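Local coordinates for multidrug resistance protein (Vibrio cholerae, PDB 1YC9) that probably serves as the trimeric outer membrane channel of a drug efflux system, through which toxic compounds could leave the cell, at residues Leu189-Gln194 against Ala396-Val401; Leu177-Tyr182 against Gln194-Ala199; Gln364-Arg369 against Gln419-Ser424; Ala148-Glu153 against Gln214-Ala219; Asn25-Tyr30 against His37-Ala42. The protein carries 1 engineered substitution. All blocks are in the same frame, centred on the assembly; numbering follows the deposited sequence.

Interaction 1. Residues Leu189-Gln194 against Ala396-Val401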
# COMPACT_ATOMS: atom_id res chain seq x y z
N LEU A 189 54.98 10.32 14.22
CA LEU A 189 54.39 9.35 13.29
C LEU A 189 52.87 9.19 13.57
O LEU A 189 52.10 8.90 12.67
CB LEU A 189 55.09 7.99 13.43
CG LEU A 189 54.66 6.90 12.45
CD1 LEU A 189 54.70 7.30 10.97
CD2 LEU A 189 55.52 5.67 12.65
N GLY A 190 52.49 9.35 14.83
CA GLY A 190 51.10 9.35 15.27
C GLY A 190 50.26 10.35 14.53
O GLY A 190 49.20 10.00 14.03
N SER A 191 50.76 11.57 14.41
CA SER A 191 50.10 12.63 13.69
C SER A 191 49.97 12.30 12.24
O SER A 191 48.91 12.48 11.66
CB SER A 191 50.85 13.95 13.85
OG SER A 191 50.82 14.32 15.21
N VAL A 192 51.04 11.78 11.67
CA VAL A 192 51.08 11.42 10.28
C VAL A 192 50.03 10.32 10.03
O VAL A 192 49.27 10.40 9.07
CB VAL A 192 52.49 10.91 9.88
CG1 VAL A 192 52.50 10.30 8.46
CG2 VAL A 192 53.53 12.04 10.00
N SER A 193 49.97 9.35 10.92
CA SER A 193 49.10 8.20 10.72
C SER A 193 47.62 8.65 10.84
O SER A 193 46.78 8.22 10.07
CB SER A 193 49.39 7.10 11.72
OG SER A 193 50.71 6.58 11.53
N GLN A 194 47.36 9.55 11.77
CA GLN A 194 46.02 10.08 11.99
C GLN A 194 45.57 10.83 10.77
O GLN A 194 44.42 10.63 10.32
CB GLN A 194 46.00 10.97 13.21
CG GLN A 194 44.59 11.26 13.74
CD GLN A 194 43.93 10.04 14.32
OE1 GLN A 194 44.18 9.70 15.44
NE2 GLN A 194 43.09 9.37 13.52
N ALA A 396 50.91 25.52 17.41
CA ALA A 396 49.78 24.65 17.68
C ALA A 396 50.05 23.23 17.21
O ALA A 396 50.86 23.01 16.30
CB ALA A 396 48.56 25.18 16.97
N THR A 397 49.36 22.29 17.83
CA THR A 397 49.41 20.89 17.42
C THR A 397 48.63 20.55 16.12
O THR A 397 47.83 21.35 15.59
CB THR A 397 48.86 20.01 18.49
OG1 THR A 397 47.48 20.32 18.66
CG2 THR A 397 49.51 20.33 19.84
N TYR A 398 48.90 19.34 15.62
CA TYR A 398 48.13 18.78 14.53
C TYR A 398 46.68 18.61 15.01
O TYR A 398 45.76 18.85 14.25
CB TYR A 398 48.69 17.42 14.08
CG TYR A 398 47.71 16.69 13.18
CD1 TYR A 398 47.30 17.26 11.98
CD2 TYR A 398 47.15 15.49 13.57
CE1 TYR A 398 46.34 16.63 11.17
CE2 TYR A 398 46.21 14.84 12.77
CZ TYR A 398 45.82 15.41 11.58
OH TYR A 398 44.88 14.76 10.79
N LEU A 399 46.49 18.19 16.24
CA LEU A 399 45.16 17.99 16.79
C LEU A 399 44.25 19.21 16.61
O LEU A 399 43.07 19.06 16.29
CB LEU A 399 45.22 17.71 18.27
CG LEU A 399 44.49 16.49 18.81
CD1 LEU A 399 43.93 16.83 20.15
CD2 LEU A 399 43.41 15.93 17.87
N ASP A 400 44.80 20.41 16.81
CA ASP A 400 43.99 21.61 16.62
C ASP A 400 43.53 21.71 15.19
O ASP A 400 42.39 22.12 14.93
CB ASP A 400 44.73 22.88 17.03
CG ASP A 400 45.19 22.82 18.43
OD1 ASP A 400 44.44 22.38 19.33
OD2 ASP A 400 46.33 23.20 18.75
N VAL A 401 44.41 21.35 14.27
CA VAL A 401 44.10 21.33 12.87
C VAL A 401 43.01 20.27 12.57
O VAL A 401 42.04 20.56 11.90
CB VAL A 401 45.33 21.10 12.03
CG1 VAL A 401 44.94 20.89 10.62
CG2 VAL A 401 46.31 22.33 12.16
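Tyr-398 sends its side chain across to helix 189-223, where it meets Ser-191 and Gln-194. Its CG lies anti to the backbone N (chi1 166°), which carries the ring over the gap. The ring carbon CE2 then comes to 3.9 Å from CB of Gln-194, and that same CE2 is 3.8 Å from the carbonyl O of Ser-191. Both partners approach the ring obliquely. Gln-194 starts toward the tyrosine but bends at chi2, so that its amide departs; the two side chains cross at about a right angle, yet amide and ring planes are only 9° apart. Its NE2 makes a weak hydrogen bond to Ser-407 of the second subunit. Ser-191 OG packs 3.9 Å from CB of Tyr-398, and its polar partner is Glu-187.

Bracketing the tyrosine, Thr-397 and Asp-400 form a capping box at the start of helix 398-433: Asp-400 N donates to Thr-397 OG1 over 3.3 Å, and the return bond from Thr-397 N to Asp-400 OD2 is weak. Across the two segments the chemistry is thus van der Waals packing alone, with polar groups serving helix ends and the subunit interface.

Interaction 2. Residues Leu177-Tyr182 against Gln194-Ala199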
# COMPACT_ATOMS: atom_id res chain seq x y z
N LEU A 177 52.36 17.75 4.14
CA LEU A 177 53.04 18.65 5.05
C LEU A 177 53.55 17.91 6.28
O LEU A 177 54.70 18.08 6.69
CB LEU A 177 52.15 19.81 5.49
CG LEU A 177 52.82 20.77 6.48
CD1 LEU A 177 53.99 21.50 5.86
CD2 LEU A 177 51.81 21.76 7.04
N LEU A 178 52.69 17.10 6.90
CA LEU A 178 53.04 16.41 8.13
C LEU A 178 54.12 15.37 7.89
O LEU A 178 54.92 15.12 8.76
CB LEU A 178 51.83 15.72 8.78
CG LEU A 178 51.09 16.50 9.87
CD1 LEU A 178 50.61 17.86 9.35
CD2 LEU A 178 49.92 15.68 10.40
N GLU A 179 54.15 14.81 6.69
CA GLU A 179 55.15 13.83 6.32
C GLU A 179 56.52 14.49 6.13
O GLU A 179 57.54 13.92 6.54
CB GLU A 179 54.74 13.10 5.06
CG GLU A 179 53.81 11.93 5.32
CD GLU A 179 53.65 11.04 4.10
OE1 GLU A 179 53.36 11.58 3.01
OE2 GLU A 179 53.83 9.80 4.24
N LYS A 180 56.54 15.66 5.47
CA LYS A 180 57.77 16.43 5.29
C LYS A 180 58.30 16.84 6.67
O LYS A 180 59.50 16.69 6.97
CB LYS A 180 57.52 17.64 4.37
N ARG A 181 57.40 17.26 7.56
CA ARG A 181 57.78 17.61 8.91
C ARG A 181 58.31 16.44 9.72
O ARG A 181 59.34 16.57 10.38
CB ARG A 181 56.64 18.24 9.68
CG ARG A 181 56.36 19.67 9.21
CD ARG A 181 55.22 20.33 9.93
NE ARG A 181 55.37 20.39 11.39
CZ ARG A 181 55.47 21.50 12.12
NH1 ARG A 181 55.49 22.70 11.55
NH2 ARG A 181 55.58 21.41 13.43
N TYR A 182 57.58 15.33 9.70
CA TYR A 182 57.99 14.14 10.41
C TYR A 182 59.39 13.70 9.90
O TYR A 182 60.24 13.31 10.68
CB TYR A 182 56.95 13.05 10.19
CG TYR A 182 57.38 11.70 10.59
CD1 TYR A 182 57.55 11.37 11.92
CD2 TYR A 182 57.63 10.71 9.63
CE1 TYR A 182 57.93 10.11 12.30
CE2 TYR A 182 58.04 9.44 10.01
CZ TYR A 182 58.17 9.15 11.34
OH TYR A 182 58.57 7.92 11.76
N GLN A 194 47.36 9.55 11.77
CA GLN A 194 46.02 10.08 11.99
C GLN A 194 45.57 10.83 10.77
O GLN A 194 44.42 10.63 10.32
CB GLN A 194 46.00 10.97 13.21
CG GLN A 194 44.59 11.26 13.74
CD GLN A 194 43.93 10.04 14.32
OE1 GLN A 194 44.18 9.70 15.44
NE2 GLN A 194 43.09 9.37 13.52
N ALA A 195 46.45 11.61 10.19
CA ALA A 195 46.15 12.43 9.03
C ALA A 195 45.87 11.58 7.83
O ALA A 195 45.01 11.92 6.99
CB ALA A 195 47.25 13.42 8.75
N LYS A 196 46.62 10.49 7.70
CA LYS A 196 46.38 9.55 6.63
C LYS A 196 45.03 8.82 6.83
O LYS A 196 44.33 8.58 5.86
CB LYS A 196 47.54 8.57 6.52
CG LYS A 196 48.79 9.23 6.03
CD LYS A 196 49.99 8.24 6.09
CE LYS A 196 51.17 8.79 5.33
NZ LYS A 196 50.97 8.62 3.87
N ALA A 197 44.66 8.56 8.07
CA ALA A 197 43.40 7.90 8.39
C ALA A 197 42.24 8.86 8.03
O ALA A 197 41.28 8.46 7.32
CB ALA A 197 43.35 7.54 9.82
N VAL A 198 42.41 10.12 8.41
CA VAL A 198 41.44 11.17 8.04
C VAL A 198 41.27 11.24 6.52
O VAL A 198 40.12 11.22 6.03
CB VAL A 198 41.83 12.56 8.64
CG1 VAL A 198 40.98 13.71 8.04
CG2 VAL A 198 41.66 12.55 10.13
N ALA A 199 42.37 11.28 5.76
CA ALA A 199 42.29 11.46 4.31
C ALA A 199 41.60 10.25 3.64
O ALA A 199 40.86 10.42 2.68
CB ALA A 199 43.64 11.63 3.68
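OE2 of Glu-179 and NZ of Lys-196 form a salt bridge of 3.1 Å, which ties helix 117-183 to helix 189-223. The bridge uses OE2, while OE1 of Glu-179 stays 3.9 Å from NZ of Lys-196. The lysine arrives from the side: its chain runs extended as far as CE and then turns at chi4 (-77°), and the two side chains cross at about a right angle. The methylene CE of Lys-196 is also modelled very near OE2 of Glu-179, a closeness that is doubtful. Both side chains leave their helices with CG beside the backbone N and reach toward one another only at their ends. Both also touch a neighbouring molecule in the crystal, so the detailed geometry may owe something to the lattice.

Deeper in the contact the meeting is apolar. CD2 of Leu-178 rests 3.9 Å from CB of Ala-195, with both side chains directed into the interface. The short alanine lets the leucine methyl settle against the opposite helix, where the CA atoms of Leu-178 and Ala-195 stand 8.0 Å apart.

The two helices run antiparallel as neighbouring arms of a hairpin, whose turn lies between the end of helix 117-183 and the start of helix 189-223. On the buried side, Tyr-398 of helix 398-433 packs on Leu-178 and Ala-195, and Tyr-391 of helix 326-391 also reaches Leu-178. Gln-379 of the second subunit packs against Lys-196.

Interaction 3. Residues Gln364-Arg369 against Gln419-Ser424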
# COMPACT_ATOMS: atom_id res chain seq x y z
N GLN A 364 9.49 29.25 6.51
CA GLN A 364 9.76 30.31 7.48
C GLN A 364 10.97 30.02 8.38
O GLN A 364 11.70 30.92 8.78
CB GLN A 364 8.54 30.56 8.35
CG GLN A 364 7.34 31.14 7.55
CD GLN A 364 6.13 31.51 8.42
OE1 GLN A 364 5.43 32.47 8.11
NE2 GLN A 364 5.90 30.77 9.50
N ALA A 365 11.17 28.76 8.74
CA ALA A 365 12.35 28.40 9.53
C ALA A 365 13.70 28.41 8.77
O ALA A 365 14.75 28.50 9.41
CB ALA A 365 12.14 27.03 10.18
N LEU A 366 13.67 28.35 7.45
CA LEU A 366 14.85 27.97 6.72
C LEU A 366 15.93 29.04 6.82
O LEU A 366 17.11 28.72 7.03
CB LEU A 366 14.55 27.69 5.25
CG LEU A 366 15.74 27.17 4.45
CD1 LEU A 366 16.39 25.91 5.04
CD2 LEU A 366 15.38 26.90 3.04
N GLN A 367 15.55 30.31 6.69
CA GLN A 367 16.59 31.35 6.57
C GLN A 367 17.48 31.42 7.80
O GLN A 367 18.68 31.49 7.67
CB GLN A 367 16.04 32.75 6.21
CG GLN A 367 17.20 33.74 5.85
CD GLN A 367 18.08 33.23 4.71
OE1 GLN A 367 17.61 32.97 3.58
NE2 GLN A 367 19.36 33.03 5.01
N ALA A 368 16.91 31.37 8.98
CA ALA A 368 17.66 31.42 10.22
C ALA A 368 18.56 30.20 10.38
O ALA A 368 19.68 30.34 10.91
CB ALA A 368 16.78 31.54 11.34
N ARG A 369 18.04 29.02 10.01
CA ARG A 369 18.88 27.80 9.97
C ARG A 369 20.13 27.98 9.10
O ARG A 369 21.26 27.71 9.53
CB ARG A 369 18.05 26.59 9.50
CG ARG A 369 17.01 26.19 10.52
CD ARG A 369 16.24 24.95 10.17
NE ARG A 369 17.17 23.80 10.16
CZ ARG A 369 16.80 22.58 9.81
NH1 ARG A 369 15.56 22.35 9.47
NH2 ARG A 369 17.70 21.59 9.81
N GLN A 419 20.89 24.57 1.89
CA GLN A 419 20.73 25.24 0.59
C GLN A 419 19.91 24.40 -0.37
O GLN A 419 18.99 24.91 -1.02
CB GLN A 419 22.10 25.56 -0.01
CG GLN A 419 22.83 26.61 0.80
CD GLN A 419 24.28 26.80 0.40
OE1 GLN A 419 24.92 25.89 -0.13
NE2 GLN A 419 24.79 27.99 0.67
N SER A 420 20.19 23.10 -0.42
CA SER A 420 19.36 22.18 -1.18
C SER A 420 17.92 22.12 -0.69
O SER A 420 16.98 21.99 -1.49
CB SER A 420 19.94 20.75 -1.16
OG SER A 420 19.04 19.86 -1.81
N ARG A 421 17.75 22.24 0.62
CA ARG A 421 16.45 22.26 1.21
C ARG A 421 15.58 23.39 0.69
O ARG A 421 14.36 23.23 0.64
CB ARG A 421 16.55 22.30 2.73
CG ARG A 421 15.26 22.21 3.49
CD ARG A 421 15.49 22.01 4.94
NE ARG A 421 14.28 22.02 5.74
CZ ARG A 421 13.47 20.96 5.84
NH1 ARG A 421 13.73 19.84 5.18
NH2 ARG A 421 12.40 21.02 6.61
N ALA A 422 16.19 24.50 0.32
CA ALA A 422 15.43 25.65 -0.24
C ALA A 422 14.75 25.24 -1.53
O ALA A 422 13.58 25.55 -1.75
CB ALA A 422 16.34 26.83 -0.45
N PHE A 423 15.45 24.49 -2.37
CA PHE A 423 14.89 23.96 -3.59
C PHE A 423 13.78 22.95 -3.27
O PHE A 423 12.69 23.06 -3.81
CB PHE A 423 15.98 23.36 -4.45
CG PHE A 423 15.54 22.80 -5.80
CD1 PHE A 423 14.47 23.33 -6.52
CD2 PHE A 423 16.22 21.73 -6.34
CE1 PHE A 423 14.14 22.83 -7.78
CE2 PHE A 423 15.88 21.19 -7.58
CZ PHE A 423 14.81 21.73 -8.30
N SER A 424 14.05 22.02 -2.34
CA SER A 424 13.08 21.04 -1.94
C SER A 424 11.81 21.63 -1.43
O SER A 424 10.73 21.13 -1.76
CB SER A 424 13.69 20.08 -0.91
OG SER A 424 14.66 19.27 -1.58
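The guanidinium groups of Arg-369 and Arg-421 come together with their planes 47° apart. NH1 of Arg-369 lies 4.0 Å from NE of Arg-421, and each group is oblique to the other, so this is no stack. At the edge of the Arg-421 guanidinium, near its plane, sits the methyl CD1 of Leu-366. The closeness of the two cations is probably explained by Glu-211 of the third subunit, which forms a salt bridge through OE1 to NH1 of Arg-369 and through OE2 to NH2 of Arg-421. One carboxylate thus holds both arginines, and probably offsets their charge. The two chains reach it differently. Arg-421 is extended from CG to NE, whereas Arg-369 bends at chi3 (65°).

Helices 326-391 and 398-433 are the two arms of a hairpin, and here their short segments run antiparallel at 165°, with axes 10.4 Å apart. Leu-366 acts as a knob: it touches Leu-418, Arg-421, Ala-422 and Leu-425, whose spacing along helix 398-433 is that of a knobs-into-holes socket. This agrees with the coiled coil predicted for this part of helix 326-391.

The leucine uses its two branches separately. CD2 of Leu-366 enters beside the small residue, 3.5 Å from CA of Ala-422 and 3.6 Å from CB of Ala-422. CD1 of Leu-366 turns instead to the aliphatic part of the arginine, 4.0 Å from CD of Arg-421. Leu-418 also touches the side chain of Arg-369.

Interaction 4. Residues Ala148-Glu153 against Gln214-Ala219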
# COMPACT_ATOMS: atom_id res chain seq x y z
N ALA A 148 11.37 16.10 -10.28
CA ALA A 148 12.01 17.27 -9.69
C ALA A 148 12.64 16.97 -8.33
O ALA A 148 13.72 17.45 -8.04
CB ALA A 148 11.00 18.39 -9.55
N ASN A 149 11.95 16.20 -7.48
CA ASN A 149 12.48 15.81 -6.17
C ASN A 149 13.71 14.90 -6.28
O ASN A 149 14.68 15.12 -5.54
CB ASN A 149 11.42 15.22 -5.25
CG ASN A 149 10.51 16.31 -4.66
OD1 ASN A 149 10.96 17.22 -4.00
ND2 ASN A 149 9.25 16.19 -4.92
N ALA A 150 13.71 14.00 -7.26
CA ALA A 150 14.86 13.15 -7.52
C ALA A 150 16.04 14.02 -8.02
O ALA A 150 17.18 13.82 -7.61
CB ALA A 150 14.51 12.03 -8.45
N TYR A 151 15.71 15.06 -8.79
CA TYR A 151 16.66 16.01 -9.30
C TYR A 151 17.26 16.88 -8.20
O TYR A 151 18.47 17.13 -8.19
CB TYR A 151 16.01 16.85 -10.40
CG TYR A 151 16.97 17.49 -11.38
CD1 TYR A 151 17.59 16.73 -12.36
CD2 TYR A 151 17.22 18.86 -11.33
CE1 TYR A 151 18.47 17.31 -13.27
CE2 TYR A 151 18.07 19.44 -12.23
CZ TYR A 151 18.69 18.68 -13.19
OH TYR A 151 19.52 19.27 -14.07
N ALA A 152 16.42 17.30 -7.25
CA ALA A 152 16.85 18.01 -6.09
C ALA A 152 17.90 17.23 -5.33
O ALA A 152 18.89 17.79 -4.88
CB ALA A 152 15.69 18.33 -5.17
N GLU A 153 17.67 15.92 -5.21
CA GLU A 153 18.59 15.08 -4.53
C GLU A 153 19.88 14.95 -5.33
O GLU A 153 20.97 14.97 -4.74
CB GLU A 153 17.96 13.71 -4.30
CG GLU A 153 18.87 12.70 -3.62
CD GLU A 153 19.38 13.08 -2.24
OE1 GLU A 153 20.22 12.30 -1.76
OE2 GLU A 153 19.06 14.14 -1.62
N GLN A 214 25.49 8.18 -9.00
CA GLN A 214 25.16 7.29 -10.08
C GLN A 214 23.83 6.56 -9.85
O GLN A 214 23.06 6.42 -10.79
CB GLN A 214 26.27 6.28 -10.37
CG GLN A 214 25.94 5.34 -11.52
CD GLN A 214 25.81 6.05 -12.88
OE1 GLN A 214 24.79 5.87 -13.59
NE2 GLN A 214 26.79 6.89 -13.22
N LEU A 215 23.57 6.13 -8.62
CA LEU A 215 22.30 5.56 -8.27
C LEU A 215 21.16 6.53 -8.51
O LEU A 215 20.10 6.15 -9.00
CB LEU A 215 22.27 5.14 -6.80
CG LEU A 215 23.19 3.98 -6.44
CD1 LEU A 215 23.14 3.74 -4.95
CD2 LEU A 215 22.86 2.68 -7.26
N GLN A 216 21.38 7.78 -8.19
CA GLN A 216 20.36 8.79 -8.40
C GLN A 216 20.10 9.06 -9.89
O GLN A 216 18.97 9.24 -10.32
CB GLN A 216 20.74 10.07 -7.72
CG GLN A 216 19.53 11.00 -7.59
CD GLN A 216 18.48 10.50 -6.57
OE1 GLN A 216 17.42 11.04 -6.54
NE2 GLN A 216 18.79 9.49 -5.76
N LYS A 217 21.14 9.00 -10.71
CA LYS A 217 20.96 9.06 -12.16
C LYS A 217 20.17 7.86 -12.72
O LYS A 217 19.33 8.02 -13.61
CB LYS A 217 22.28 9.12 -12.90
CG LYS A 217 23.02 10.42 -12.69
CD LYS A 217 24.45 10.30 -13.26
CE LYS A 217 25.13 11.66 -13.16
NZ LYS A 217 26.44 11.70 -13.80
N ASN A 218 20.46 6.67 -12.19
CA ASN A 218 19.71 5.50 -12.53
C ASN A 218 18.22 5.74 -12.20
O ASN A 218 17.35 5.39 -13.01
CB ASN A 218 20.21 4.26 -11.81
CG ASN A 218 21.63 3.84 -12.22
OD1 ASN A 218 22.21 4.37 -13.17
ND2 ASN A 218 22.18 2.92 -11.49
N ALA A 219 17.93 6.34 -11.05
CA ALA A 219 16.55 6.50 -10.60
C ALA A 219 15.82 7.49 -11.52
O ALA A 219 14.64 7.28 -11.88
CB ALA A 219 16.48 6.94 -9.15
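Gln-216 reaches across to helix 117-183 and lays its terminal amide between Ala-150 and Glu-153, one helical turn apart. Glu-153 and Gln-216 cross at about a right angle, and their flat ends are steeply turned against each other, with carboxylate and amide planes 73° apart. The contact runs through the stem of the glutamate: CG of Glu-153 lies 3.7 Å from CD of Gln-216. The carbonyl O of Ala-150 is also 3.7 Å from CD of Gln-216, and the methyl group of Ala-150 faces the same amide.

The amide of Gln-216 is probably turned over in the model, so the identity of the atom nearest to the Ala-150 carbonyl remains doubtful, and the packing evidence rests on CD of Gln-216, whose place a flip does not change. Gln-216 gets there with CG anti to its backbone N and a bend at chi2 (70°). Glu-153 shows the same shape, with a bend of 60° at its own chi2. That bend takes the carboxylate past the glutamine to Arg-156, whose NE makes a salt bridge with OE2 of Glu-153.

With the CA atoms of Ala-150 and Gln-216 7.1 Å apart, the small alanine allows a close approach of helices 117-183 and 189-223. Asn-218 meanwhile binds Asp-358 and Thr-361 of the second subunit. Long antiparallel helices packed within and between subunits in this way are the hallmark of the periplasmic alpha-barrel of outer membrane factors.

Interaction 5. Residues Asn25-Tyr30 against His37-Ala42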
# COMPACT_ATOMS: atom_id res chain seq x y z
N ASN A 25 3.75 24.53 -16.65
CA ASN A 25 5.09 23.95 -16.72
C ASN A 25 6.04 24.60 -15.72
O ASN A 25 7.08 25.14 -16.07
CB ASN A 25 5.65 24.05 -18.14
CG ASN A 25 4.75 23.37 -19.17
OD1 ASN A 25 4.06 22.42 -18.87
ND2 ASN A 25 4.80 23.85 -20.39
N TRP A 26 5.68 24.48 -14.45
CA TRP A 26 6.30 25.19 -13.34
C TRP A 26 7.79 24.93 -13.13
O TRP A 26 8.49 25.74 -12.54
CB TRP A 26 5.50 24.89 -12.04
CG TRP A 26 5.34 23.40 -11.84
CD1 TRP A 26 4.27 22.65 -12.20
CD2 TRP A 26 6.31 22.47 -11.28
NE1 TRP A 26 4.52 21.32 -11.92
CE2 TRP A 26 5.75 21.18 -11.35
CE3 TRP A 26 7.60 22.61 -10.76
CZ2 TRP A 26 6.44 20.03 -10.90
CZ3 TRP A 26 8.28 21.47 -10.32
CH2 TRP A 26 7.70 20.20 -10.39
N TRP A 27 8.27 23.78 -13.59
CA TRP A 27 9.67 23.40 -13.44
C TRP A 27 10.60 24.30 -14.26
O TRP A 27 11.80 24.41 -13.96
CB TRP A 27 9.88 21.95 -13.88
CG TRP A 27 9.31 21.65 -15.24
CD1 TRP A 27 9.93 21.80 -16.45
CD2 TRP A 27 8.01 21.14 -15.52
NE1 TRP A 27 9.09 21.41 -17.46
CE2 TRP A 27 7.90 21.01 -16.92
CE3 TRP A 27 6.90 20.79 -14.72
CZ2 TRP A 27 6.75 20.55 -17.53
CZ3 TRP A 27 5.75 20.33 -15.34
CH2 TRP A 27 5.69 20.22 -16.74
N GLN A 28 10.02 24.94 -15.28
CA GLN A 28 10.79 25.87 -16.11
C GLN A 28 11.33 27.05 -15.33
O GLN A 28 12.32 27.64 -15.74
CB GLN A 28 9.98 26.33 -17.35
CG GLN A 28 9.74 25.24 -18.36
CD GLN A 28 8.79 25.67 -19.48
OE1 GLN A 28 8.14 26.71 -19.39
NE2 GLN A 28 8.67 24.85 -20.47
N ARG A 29 10.70 27.39 -14.21
CA ARG A 29 11.18 28.51 -13.44
C ARG A 29 12.57 28.31 -12.87
O ARG A 29 13.23 29.28 -12.55
CB ARG A 29 10.14 28.98 -12.41
CG ARG A 29 10.29 28.52 -10.98
CD ARG A 29 9.28 29.21 -10.04
NE ARG A 29 9.87 30.19 -9.11
CZ ARG A 29 9.54 31.49 -9.02
NH1 ARG A 29 10.14 32.26 -8.12
NH2 ARG A 29 8.63 32.04 -9.83
N TYR A 30 13.07 27.06 -12.82
CA TYR A 30 14.42 26.79 -12.31
C TYR A 30 15.54 26.97 -13.35
O TYR A 30 16.71 26.85 -13.02
CB TYR A 30 14.49 25.40 -11.61
CG TYR A 30 13.42 25.25 -10.59
CD1 TYR A 30 13.41 26.03 -9.45
CD2 TYR A 30 12.35 24.37 -10.79
CE1 TYR A 30 12.40 25.95 -8.53
CE2 TYR A 30 11.31 24.27 -9.82
CZ TYR A 30 11.36 25.03 -8.71
OH TYR A 30 10.35 24.97 -7.77
N HIS A 37 13.98 18.97 -19.85
CA HIS A 37 13.99 17.88 -20.79
C HIS A 37 13.54 16.53 -20.16
O HIS A 37 12.77 15.77 -20.77
CB HIS A 37 15.36 17.70 -21.41
CG HIS A 37 15.30 17.12 -22.79
ND1 HIS A 37 15.26 15.76 -23.03
CD2 HIS A 37 15.26 17.72 -24.01
CE1 HIS A 37 15.19 15.55 -24.34
NE2 HIS A 37 15.20 16.72 -24.95
N LEU A 38 14.02 16.27 -18.95
CA LEU A 38 13.63 15.08 -18.19
C LEU A 38 12.12 15.06 -17.96
O LEU A 38 11.48 14.06 -18.23
CB LEU A 38 14.37 15.04 -16.84
CG LEU A 38 15.85 14.70 -16.93
CD1 LEU A 38 16.58 14.99 -15.63
CD2 LEU A 38 16.03 13.27 -17.33
N ILE A 39 11.55 16.17 -17.52
CA ILE A 39 10.14 16.17 -17.24
C ILE A 39 9.36 16.05 -18.57
O ILE A 39 8.44 15.22 -18.72
CB ILE A 39 9.77 17.37 -16.40
CG1 ILE A 39 10.38 17.18 -15.00
CG2 ILE A 39 8.28 17.52 -16.32
CD1 ILE A 39 10.19 18.34 -14.07
N GLU A 40 9.77 16.83 -19.56
CA GLU A 40 9.14 16.77 -20.87
C GLU A 40 9.11 15.39 -21.50
O GLU A 40 8.08 14.97 -21.99
CB GLU A 40 9.77 17.80 -21.78
CG GLU A 40 9.36 19.19 -21.30
CD GLU A 40 10.15 20.40 -21.63
OE1 GLU A 40 10.98 20.30 -22.55
OE2 GLU A 40 10.05 21.43 -20.92
N GLU A 41 10.23 14.67 -21.42
CA GLU A 41 10.32 13.27 -21.86
C GLU A 41 9.29 12.38 -21.17
O GLU A 41 8.58 11.61 -21.83
CB GLU A 41 11.72 12.69 -21.60
CG GLU A 41 12.82 13.17 -22.53
CD GLU A 41 14.21 12.81 -21.96
OE1 GLU A 41 14.48 11.63 -21.72
OE2 GLU A 41 15.02 13.72 -21.72
N ALA A 42 9.24 12.47 -19.84
CA ALA A 42 8.34 11.67 -19.03
C ALA A 42 6.88 11.98 -19.36
O ALA A 42 6.07 11.09 -19.34
CB ALA A 42 8.57 11.93 -17.55
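Trp-27 and Ile-39, whose CA atoms are 8.2 Å apart, join a 3-10 turn at 26-30, with i to i+3 bonds such as Gln-28 N to Asn-25 O, to an alpha-helical turn of helix 33-44. The indole lies with one face on the isoleucine. CG2 of Ile-39 stands 3.5 Å from the centroid of the six-membered ring of Trp-27 and only 8° off its normal, which defines a CH-pi contact. The other branch of Ile-39 supports the root of the indole, with CD1 3.6 Å from CG of Trp-27. On the opposite face, offset toward the rim, is CA of Asn-25, 3.7 Å above the ring plane. Trp-27 reaches this slot with CG between its backbone N and carbonyl carbon (chi1 51°), the crowded position.

The turn precedes helix 33-44 and folds back on it, probably in the equatorial region known from outer membrane factors. Trp-26, whose CE2 lies at the edge of the Trp-27 ring, packs on helices 117-183 and 398-433, while Ile-39 also touches Ile-147 of helix 117-183.

Toward the rim, OE2 of Glu-40 sits at the indole edge, in the ring plane, with the carboxylate itself tilted 54°. OE2 of Glu-40 is 3.6 Å from NE1 of Trp-27, a long polar approach that does not make a hydrogen bond. Gln-28 comes to the same oxygen from another direction, its NE2 3.7 Å from OE2 of Glu-40, with amide and carboxylate planes steeply turned.

How the interactions relate
Interactions 1 and 2 form one cluster near the end of the helical hairpins: their centres are 7 Å apart, they share Gln-194, and OH of Tyr-398 lies 3.2 Å from CA of Ala-195. There Leu-399 packs on its counterparts in both other subunits, consistent with a constricted channel end. Interactions 3, 4 and 5 gather further along the barrel. Centres of 4 and 5 are 14 Å apart, with Ala-148 touching Trp-26. Phe-423 links the group, packing on Ala-152 and meeting Tyr-30 edge-to-face. About 36 Å separates the centres of interactions 2 and 4, which sample the same helix pair at two heights; interactions 1 and 3 likewise share helix 398-433.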